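Local coordinates for protein eukaryotic translation initiation factor 4E type 5 (Leishmania major, PDB 7KCJ) that is a translation initiation factor of the eIF4E family that probably binds the 7-methylguanosine cap of messenger RNA, at residues A[13-18]-A[132-137]; A[86-91]-A[156-161]. All blocks are in the same frame, centred on the assembly; numbering follows the deposited sequence.

Contact 1 of 2, residues A[13-18]-A[132-137]; sequences ALRDKW and GKPVCD
Arg-15 lays its guanidinium group against the ring of Pro-134 and contributes the largest single share of the 219 Å² that the two segments bury between them. At CB the side chain points toward the 132-137 segment. With chi1 at 61°, CG sits between the backbone N and the carbonyl carbon, and from there the chain runs extended to NE. CD is the first atom to reach the proline, 3.9 Å from Pro-134 CB. NE follows at 3.6 Å from the same carbon, but its hydrogen bond goes to Val-120 O, at the end of helix 108-121. The central CZ of Arg-15 lies 3.4 Å from Pro-134 CB, which stands over the middle of one guanidinium face, so an apolar carbon lies flat against the cation. At the tip, NH2 ends beside Cys-136 O, which lies near the guanidinium plane; the approach is too short and poorly angled to count as a hydrogen bond. A long salt bridge, 4.0 Å from Arg-15 NH2 to Asp-137 OD1, ends the path. On the guanidinium side opposite Pro-134, the six-membered edge of Trp-18 comes in, with Arg-15 NE near the indole plane. Trp-18 NE1 donates to Arg-15 O at 2.9 Å, with the oxygen 29° out of that plane, and CH2 of the indole comes to 3.3 Å from Cys-136 O. The contact bridges, by side chains alone, the bend in strand 13-23 and the lead-in to strand 136-143, across strand 77-82, while helices 108-121 and 123-129 pack alongside. No hydrogen bond crosses it: Arg-15 NE is satisfied by Val-120 O and Asp-137 OD1 by Arg-82, and the Arg-15 to Asp-137 attraction is probably a weak electrostatic supplement to packing.

Contact 2 of 2, residues A[86-91]-A[156-161]; sequences EPPSYE and EVWLSD
The side chains of Tyr-90 and Trp-158 run across each other at about a right angle, their ring planes inclined at 44°, and this is the tight part of the contact. Tyr-90 CE1 lies 3.3 Å from Trp-158 CZ2, over one indole face and offset toward its rim; the centroids of the two six-membered rings are 4.9 Å apart. Pro-88 and Ser-89 meet the indole more distantly: Pro-88 CB is 3.8 Å from Trp-158 CZ3, and Ser-89 C is 3.6 Å from the same atom. Ser-89 belongs to the loose side, partly exposed, with CB directed away and backbone atoms alone on the indole. There too Tyr-90 OH stands 3.6 Å from Glu-156 OE1 without a hydrogen bond. By contrast the indole is firmly oriented. Trp-158 NE1 donates to Glu-156 OE1 at 3.0 Å and 170°, meeting the oxygen from above the carboxylate plane; Glu-156 reaches it on a fully extended chain, CG anti to the backbone N (chi1 174°). Phe-193, near the modelled C-terminal end, adds an edge-to-face contact with Trp-158 and also meets the Tyr-90 ring. In eIF4E relatives a tryptophan of this loop, followed by a glutamate, forms one half of the cap sandwich, and a further tryptophan near the end of the equivalent strand lines the pocket; Tyr-90, Glu-91 and Trp-158 probably hold these places. An indole pinned at NE1 by a nearly straight bond is hindered from turning, which keeps its face against Tyr-90; the carboxylate, salt-bridged to Arg-98 and Arg-140, is probably ionised.

From the N terminus, the chain lays down 13-18, then runs through three helices and strands 48-55 and 77-82 before reaching the loop holding 86-91. Strand 97-103 and helices 108-121 and 123-129 follow before 132-137 returns to 13-18 and closes contact 1. Strand 136-143 then leads into strand 153-159, whose end meets 86-91 and closes contact 2. Because the segments alternate, the two closures cross instead of nesting. They meet where these strands are antiparallel neighbours: Asp-137 N lies 3.0 Å from Trp-158 O, probably hydrogen-bonded, and Cys-136 packs on Leu-159. Contact 1 ties the opening strand to the middle of the sheet; contact 2 ties a loop to it.

Contact 1 of 2, residues A[13-18]-A[132-137]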
loop_
_atom_site.group_PDB
_atom_site.type_symbol
_atom_site.label_atom_id
_atom_site.label_comp_id
_atom_site.label_asym_id
_atom_site.label_seq_id
_atom_site.Cartn_x
_atom_site.Cartn_y
_atom_site.Cartn_z
ATOM N N ALA A 13 9.248 16.570 0.077
ATOM C CA ALA A 13 8.357 16.335 1.199
ATOM C C ALA A 13 7.109 15.511 0.839
ATOM O O ALA A 13 6.738 15.410 -0.325
ATOM C CB ALA A 13 7.949 17.682 1.799
ATOM N N LEU A 14 6.483 14.897 1.849
ATOM C CA LEU A 14 5.235 14.172 1.668
ATOM C C LEU A 14 4.112 15.102 2.096
ATOM O O LEU A 14 4.331 15.962 2.963
ATOM C CB LEU A 14 5.178 12.930 2.573
ATOM C CG LEU A 14 6.376 12.003 2.521
ATOM C CD1 LEU A 14 6.250 10.917 3.560
ATOM C CD2 LEU A 14 6.567 11.426 1.112
ATOM N N ARG A 15 2.899 14.895 1.547
ATOM C CA ARG A 15 1.758 15.693 1.979
ATOM C C ARG A 15 1.325 15.173 3.362
ATOM O O ARG A 15 1.239 13.958 3.579
ATOM C CB ARG A 15 0.610 15.648 0.954
ATOM C CG ARG A 15 0.059 14.253 0.716
ATOM C CD ARG A 15 -0.961 14.229 -0.395
ATOM N NE ARG A 15 -1.657 12.949 -0.413
ATOM C CZ ARG A 15 -2.829 12.718 0.172
ATOM N NH1 ARG A 15 -3.483 13.703 0.780
ATOM N NH2 ARG A 15 -3.378 11.517 0.110
ATOM N N ASP A 16 1.172 16.076 4.335
ATOM C CA ASP A 16 0.826 15.687 5.721
ATOM C C ASP A 16 1.843 14.619 6.264
ATOM O O ASP A 16 2.911 14.489 5.685
ATOM C CB ASP A 16 -0.636 15.184 5.759
ATOM C CG ASP A 16 -1.637 16.132 5.142
ATOM O OD1 ASP A 16 -1.813 17.238 5.682
ATOM O OD2 ASP A 16 -2.257 15.759 4.134
ATOM N N LYS A 17 1.518 13.840 7.288
ATOM C CA LYS A 17 2.410 12.773 7.761
ATOM C C LYS A 17 1.711 11.428 7.606
ATOM O O LYS A 17 0.481 11.358 7.600
ATOM C CB LYS A 17 2.879 13.009 9.206
ATOM C CG LYS A 17 1.758 13.485 10.131
ATOM C CD LYS A 17 2.171 13.552 11.590
ATOM C CE LYS A 17 0.998 13.903 12.476
ATOM N NZ LYS A 17 1.322 13.722 13.918
ATOM N N TRP A 18 2.493 10.360 7.471
ATOM C CA TRP A 18 1.972 9.015 7.301
ATOM C C TRP A 18 2.579 8.120 8.373
ATOM O O TRP A 18 3.782 8.196 8.607
ATOM C CB TRP A 18 2.346 8.489 5.890
ATOM C CG TRP A 18 1.790 9.342 4.778
ATOM C CD1 TRP A 18 2.217 10.585 4.400
ATOM C CD2 TRP A 18 0.681 9.020 3.919
ATOM N NE1 TRP A 18 1.440 11.057 3.361
ATOM C CE2 TRP A 18 0.471 10.128 3.069
ATOM C CE3 TRP A 18 -0.131 7.895 3.768
ATOM C CZ2 TRP A 18 -0.531 10.141 2.094
ATOM C CZ3 TRP A 18 -1.146 7.922 2.822
ATOM C CH2 TRP A 18 -1.331 9.030 1.995
ATOM N N GLY A 132 -5.993 18.042 -8.127
ATOM C CA GLY A 132 -5.691 19.102 -7.171
ATOM C C GLY A 132 -6.346 18.917 -5.810
ATOM O O GLY A 132 -6.518 19.883 -5.060
ATOM N N LYS A 133 -6.724 17.678 -5.478
ATOM C CA LYS A 133 -7.348 17.352 -4.197
ATOM C C LYS A 133 -7.112 15.877 -3.947
ATOM O O LYS A 133 -7.923 15.043 -4.358
ATOM C CB LYS A 133 -8.854 17.631 -4.239
ATOM C CG LYS A 133 -9.515 17.637 -2.863
ATOM C CD LYS A 133 -10.940 18.185 -2.932
ATOM C CE LYS A 133 -10.983 19.617 -3.417
ATOM N NZ LYS A 133 -12.372 20.070 -3.686
ATOM N N PRO A 134 -5.969 15.533 -3.332
ATOM C CA PRO A 134 -5.647 14.118 -3.114
ATOM C C PRO A 134 -6.612 13.389 -2.183
ATOM O O PRO A 134 -7.020 13.908 -1.146
ATOM C CB PRO A 134 -4.210 14.160 -2.590
ATOM C CG PRO A 134 -3.693 15.528 -2.938
ATOM C CD PRO A 134 -4.890 16.407 -2.840
ATOM N N VAL A 135 -6.981 12.171 -2.576
ATOM C CA VAL A 135 -7.976 11.394 -1.854
ATOM C C VAL A 135 -7.472 9.966 -1.432
ATOM O O VAL A 135 -8.178 9.245 -0.724
ATOM C CB VAL A 135 -9.246 11.407 -2.749
ATOM C CG1 VAL A 135 -9.685 10.027 -3.229
ATOM C CG2 VAL A 135 -10.380 12.198 -2.115
ATOM N N CYS A 136 -6.231 9.604 -1.795
ATOM C CA CYS A 136 -5.637 8.322 -1.424
ATOM C C CYS A 136 -5.104 8.418 0.037
ATOM O O CYS A 136 -4.108 9.090 0.259
ATOM C CB CYS A 136 -4.535 7.947 -2.418
ATOM S SG CYS A 136 -5.074 7.909 -4.156
ATOM N N ASP A 137 -5.784 7.798 1.036
ATOM C CA ASP A 137 -5.363 7.931 2.443
ATOM C C ASP A 137 -4.720 6.732 3.097
ATOM O O ASP A 137 -4.230 6.876 4.213
ATOM C CB ASP A 137 -6.515 8.369 3.343
ATOM C CG ASP A 137 -7.069 9.713 2.984
ATOM O OD1 ASP A 137 -6.269 10.616 2.668
ATOM O OD2 ASP A 137 -8.305 9.862 2.999
#

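Contact 2 of 2, residues A[86-91]-A[156-161]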
loop_
_atom_site.group_PDB
_atom_site.type_symbol
_atom_site.label_atom_id
_atom_site.label_comp_id
_atom_site.label_asym_id
_atom_site.label_seq_id
_atom_site.Cartn_x
_atom_site.Cartn_y
_atom_site.Cartn_z
ATOM N N GLU A 86 -3.279 4.335 14.349
ATOM C CA GLU A 86 -4.033 3.130 14.704
ATOM C C GLU A 86 -4.253 2.254 13.459
ATOM O O GLU A 86 -4.198 2.767 12.333
ATOM C CB GLU A 86 -5.408 3.538 15.296
ATOM C CG GLU A 86 -5.324 4.471 16.494
ATOM C CD GLU A 86 -4.504 3.931 17.647
ATOM O OE1 GLU A 86 -4.639 2.726 17.957
ATOM O OE2 GLU A 86 -3.721 4.713 18.233
ATOM N N PRO A 87 -4.577 0.948 13.616
ATOM C CA PRO A 87 -4.831 0.113 12.427
ATOM C C PRO A 87 -5.954 0.682 11.576
ATOM O O PRO A 87 -7.007 1.005 12.105
ATOM C CB PRO A 87 -5.206 -1.251 13.026
ATOM C CG PRO A 87 -4.555 -1.263 14.386
ATOM C CD PRO A 87 -4.684 0.162 14.862
ATOM N N PRO A 88 -5.698 0.941 10.284
ATOM C CA PRO A 88 -6.762 1.532 9.444
ATOM C C PRO A 88 -7.893 0.550 9.164
ATOM O O PRO A 88 -7.674 -0.653 9.098
ATOM C CB PRO A 88 -6.029 1.951 8.173
ATOM C CG PRO A 88 -4.852 1.036 8.102
ATOM C CD PRO A 88 -4.469 0.654 9.513
ATOM N N SER A 89 -9.107 1.067 9.039
ATOM C CA SER A 89 -10.300 0.268 8.819
ATOM C C SER A 89 -11.056 0.724 7.570
ATOM O O SER A 89 -11.092 1.920 7.294
ATOM C CB SER A 89 -11.201 0.406 10.045
ATOM O OG SER A 89 -12.465 -0.206 9.877
ATOM N N TYR A 90 -11.733 -0.226 6.878
ATOM C CA TYR A 90 -12.596 0.027 5.698
ATOM C C TYR A 90 -13.740 0.995 6.055
ATOM O O TYR A 90 -14.228 1.736 5.214
ATOM C CB TYR A 90 -13.297 -1.279 5.238
ATOM C CG TYR A 90 -12.447 -2.281 4.488
ATOM C CD1 TYR A 90 -11.425 -1.865 3.649
ATOM C CD2 TYR A 90 -12.702 -3.641 4.577
ATOM C CE1 TYR A 90 -10.679 -2.778 2.915
ATOM C CE2 TYR A 90 -11.937 -4.566 3.877
ATOM C CZ TYR A 90 -10.922 -4.131 3.048
ATOM O OH TYR A 90 -10.153 -5.031 2.346
ATOM N N GLU A 91 -14.213 0.899 7.290
ATOM C CA GLU A 91 -15.314 1.634 7.902
ATOM C C GLU A 91 -15.069 3.135 7.942
ATOM O O GLU A 91 -16.028 3.874 8.059
ATOM C CB GLU A 91 -15.507 1.097 9.330
ATOM C CG GLU A 91 -16.918 1.148 9.868
ATOM C CD GLU A 91 -17.062 0.546 11.256
ATOM O OE1 GLU A 91 -16.208 -0.289 11.636
ATOM O OE2 GLU A 91 -18.035 0.903 11.961
ATOM N N GLU A 156 -2.264 -2.116 -2.438
ATOM C CA GLU A 156 -3.685 -1.824 -2.277
ATOM C C GLU A 156 -3.806 -0.364 -1.838
ATOM O O GLU A 156 -3.244 0.015 -0.812
ATOM C CB GLU A 156 -4.290 -2.760 -1.216
ATOM C CG GLU A 156 -5.740 -2.467 -0.840
ATOM C CD GLU A 156 -6.315 -3.402 0.209
ATOM O OE1 GLU A 156 -7.554 -3.552 0.266
ATOM O OE2 GLU A 156 -5.517 -3.988 0.979
ATOM N N VAL A 157 -4.524 0.449 -2.608
ATOM C CA VAL A 157 -4.707 1.872 -2.297
ATOM C C VAL A 157 -6.147 2.131 -1.885
ATOM O O VAL A 157 -7.043 1.793 -2.648
ATOM C CB VAL A 157 -4.378 2.747 -3.542
ATOM C CG1 VAL A 157 -4.355 4.228 -3.168
ATOM C CG2 VAL A 157 -3.063 2.324 -4.213
ATOM N N TRP A 158 -6.390 2.758 -0.723
ATOM C CA TRP A 158 -7.753 3.086 -0.279
ATOM C C TRP A 158 -8.040 4.539 -0.546
ATOM O O TRP A 158 -7.296 5.406 -0.091
ATOM C CB TRP A 158 -7.983 2.793 1.215
ATOM C CG TRP A 158 -7.916 1.341 1.622
ATOM C CD1 TRP A 158 -7.741 0.255 0.810
ATOM C CD2 TRP A 158 -8.004 0.832 2.961
ATOM N NE1 TRP A 158 -7.710 -0.896 1.564
ATOM C CE2 TRP A 158 -7.875 -0.569 2.887
ATOM C CE3 TRP A 158 -8.196 1.422 4.218
ATOM C CZ2 TRP A 158 -7.880 -1.380 4.023
ATOM C CZ3 TRP A 158 -8.250 0.602 5.337
ATOM C CH2 TRP A 158 -8.102 -0.782 5.227
ATOM N N LEU A 159 -9.080 4.810 -1.329
ATOM C CA LEU A 159 -9.473 6.173 -1.652
ATOM C C LEU A 159 -10.647 6.569 -0.759
ATOM O O LEU A 159 -11.556 5.768 -0.571
ATOM C CB LEU A 159 -9.911 6.303 -3.123
ATOM C CG LEU A 159 -9.244 5.451 -4.217
ATOM C CD1 LEU A 159 -9.729 5.847 -5.543
ATOM C CD2 LEU A 159 -7.778 5.638 -4.243
ATOM N N SER A 160 -10.657 7.794 -0.251
ATOM C CA SER A 160 -11.782 8.267 0.569
ATOM C C SER A 160 -13.011 8.632 -0.288
ATOM O O SER A 160 -14.140 8.620 0.221
ATOM C CB SER A 160 -11.366 9.437 1.448
ATOM O OG SER A 160 -10.984 10.560 0.672
ATOM N N ASP A 161 -12.806 8.900 -1.595
ATOM C CA ASP A 161 -13.904 9.213 -2.506
ATOM C C ASP A 161 -13.860 8.286 -3.727
ATOM O O ASP A 161 -12.971 8.408 -4.566
ATOM C CB ASP A 161 -13.849 10.686 -2.917
ATOM C CG ASP A 161 -14.931 11.128 -3.878
ATOM O OD1 ASP A 161 -15.881 10.347 -4.112
ATOM O OD2 ASP A 161 -14.834 12.259 -4.399
#